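PDB 6XFJ: SPI-1 type 3 secretion system pilotin from Salmonella typhimurium, which pilots the secretin InvG to its proper place in the outer membrane, as needed to build the injectisome and secrete Sip virulence factors. Local coordinates for residues K64-I68 / Y69-L73. Sequence-based numbering, arbitrary orientation.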
loop_
_atom_site.group_PDB
_atom_site.type_symbol
_atom_site.label_atom_id
_atom_site.label_comp_id
_atom_site.label_asym_id
_atom_site.label_seq_id
_atom_site.Cartn_x
_atom_site.Cartn_y
_atom_site.Cartn_z
ATOM N N LYS B 64 -2.443 -2.336 -9.676
ATOM C CA LYS B 64 -3.320 -1.426 -8.910
ATOM C C LYS B 64 -3.368 -1.859 -7.435
ATOM O O LYS B 64 -3.709 -1.010 -6.641
ATOM C CB LYS B 64 -4.718 -1.387 -9.487
ATOM C CG LYS B 64 -5.461 -2.689 -9.399
ATOM C CD LYS B 64 -6.824 -2.572 -10.022
ATOM C CE LYS B 64 -7.648 -3.820 -9.856
ATOM N NZ LYS B 64 -7.118 -4.908 -10.716
ATOM N N ASN B 65 -3.269 -3.150 -7.163
ATOM C CA ASN B 65 -3.421 -3.618 -5.753
ATOM C C ASN B 65 -2.090 -3.873 -5.036
ATOM O O ASN B 65 -2.109 -4.412 -3.944
ATOM C CB ASN B 65 -4.301 -4.860 -5.761
ATOM C CG ASN B 65 -5.743 -4.504 -6.039
ATOM O OD1 ASN B 65 -6.186 -3.388 -5.707
ATOM N ND2 ASN B 65 -6.434 -5.441 -6.628
ATOM N N LEU B 66 -0.993 -3.417 -5.596
ATOM C CA LEU B 66 0.348 -3.625 -5.040
ATOM C C LEU B 66 0.738 -2.505 -4.119
ATOM O O LEU B 66 0.196 -1.410 -4.108
ATOM C CB LEU B 66 1.355 -3.703 -6.172
ATOM C CG LEU B 66 1.156 -4.851 -7.126
ATOM C CD1 LEU B 66 2.308 -4.846 -8.093
ATOM C CD2 LEU B 66 0.958 -6.181 -6.449
ATOM N N SER B 67 1.616 -2.864 -3.163
ATOM C CA SER B 67 2.088 -1.894 -2.161
ATOM C C SER B 67 3.097 -0.924 -2.720
ATOM O O SER B 67 3.685 -1.166 -3.797
ATOM C CB SER B 67 2.670 -2.627 -0.982
ATOM O OG SER B 67 3.909 -3.199 -1.342
ATOM N N ILE B 68 3.416 0.156 -1.991
ATOM C CA ILE B 68 4.537 1.033 -2.411
ATOM C C ILE B 68 5.818 0.218 -2.461
ATOM O O ILE B 68 6.638 0.474 -3.317
ATOM C CB ILE B 68 4.618 2.304 -1.587
ATOM C CG1 ILE B 68 5.442 3.338 -2.351
ATOM C CG2 ILE B 68 5.164 1.987 -0.162
ATOM C CD1 ILE B 68 5.463 4.664 -1.684
ATOM N N TYR B 69 6.053 -0.711 -1.510
ATOM C CA TYR B 69 7.306 -1.469 -1.555
ATOM C C TYR B 69 7.370 -2.230 -2.889
ATOM O O TYR B 69 8.388 -2.251 -3.558
ATOM C CB TYR B 69 7.406 -2.414 -0.342
ATOM C CG TYR B 69 8.714 -3.157 -0.350
ATOM C CD1 TYR B 69 9.877 -2.616 0.197
ATOM C CD2 TYR B 69 8.808 -4.390 -0.959
ATOM C CE1 TYR B 69 11.099 -3.230 0.084
ATOM C CE2 TYR B 69 10.042 -5.044 -1.010
ATOM C CZ TYR B 69 11.194 -4.468 -0.497
ATOM O OH TYR B 69 12.384 -5.130 -0.548
ATOM N N GLN B 70 6.298 -2.938 -3.191
ATOM C CA GLN B 70 6.245 -3.829 -4.382
ATOM C C GLN B 70 6.370 -2.993 -5.672
ATOM O O GLN B 70 7.022 -3.432 -6.590
ATOM C CB GLN B 70 4.925 -4.572 -4.415
ATOM C CG GLN B 70 4.853 -5.603 -3.284
ATOM C CD GLN B 70 3.467 -5.994 -2.845
ATOM O OE1 GLN B 70 2.473 -5.559 -3.401
ATOM N NE2 GLN B 70 3.365 -6.800 -1.766
ATOM N N THR B 71 5.786 -1.797 -5.673
ATOM C CA THR B 71 5.856 -0.973 -6.903
ATOM C C THR B 71 7.178 -0.248 -7.036
ATOM O O THR B 71 7.657 -0.098 -8.163
ATOM C CB THR B 71 4.652 -0.069 -6.986
ATOM O OG1 THR B 71 4.533 0.719 -5.829
ATOM C CG2 THR B 71 3.390 -0.876 -7.214
ATOM N N LEU B 72 7.800 0.205 -5.968
ATOM C CA LEU B 72 9.200 0.700 -6.031
ATOM C C LEU B 72 10.121 -0.408 -6.543
ATOM O O LEU B 72 10.996 -0.183 -7.343
ATOM C CB LEU B 72 9.648 1.261 -4.686
ATOM C CG LEU B 72 9.065 2.600 -4.274
ATOM C CD1 LEU B 72 9.305 2.893 -2.827
ATOM C CD2 LEU B 72 9.636 3.739 -5.147
ATOM N N LEU B 73 9.937 -1.611 -5.987
ATOM C CA LEU B 73 10.826 -2.729 -6.361
ATOM C C LEU B 73 10.613 -3.061 -7.852
ATOM O O LEU B 73 11.570 -3.275 -8.551
ATOM C CB LEU B 73 10.541 -3.927 -5.467
ATOM C CG LEU B 73 11.561 -5.057 -5.529
ATOM C CD1 LEU B 73 12.921 -4.634 -5.050
ATOM C CD2 LEU B 73 11.084 -6.222 -4.704
#
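The side chain of Q70 folds back over S67, and the two residues form a capping box at the start of helix 68-80, the last helix of this C-terminal part of InvH. Two reciprocal bonds define it. Q70 N donates to S67 OG at 3.0 Å, nearly straight at 167°. S67 N reaches Q70 OE1 at 2.8 Å, the donor standing above the amide carbonyl plane rather than on a lone pair. Q70 has CG beside its own backbone N (chi1 -69°) and runs extended from there, which brings the amide alongside S67 OG, with CD 3.2 Å from that oxygen. L66 crosses Q70 at about a right angle, its CD2 3.5 Å from OE1. The cap also lies at the dimer interface: S67 OG bonds to N65 O of the second subunit, and Q70 OE1 to NE2 of that subunit's Q70. I68, the residue after the cap, lies side by side with L72 one turn further along, CG1 to CD1 3.9 Å. I68 packs on F54 of helix 44-59 and on T26 and Q29 of helix 25-36, L72 on F33 of the latter. T71 grips S67 O twice: its N approaches nearly end-on, and its OG1, tilted 26° from the carbonyl plane, donates to S67 O at 2.9 Å.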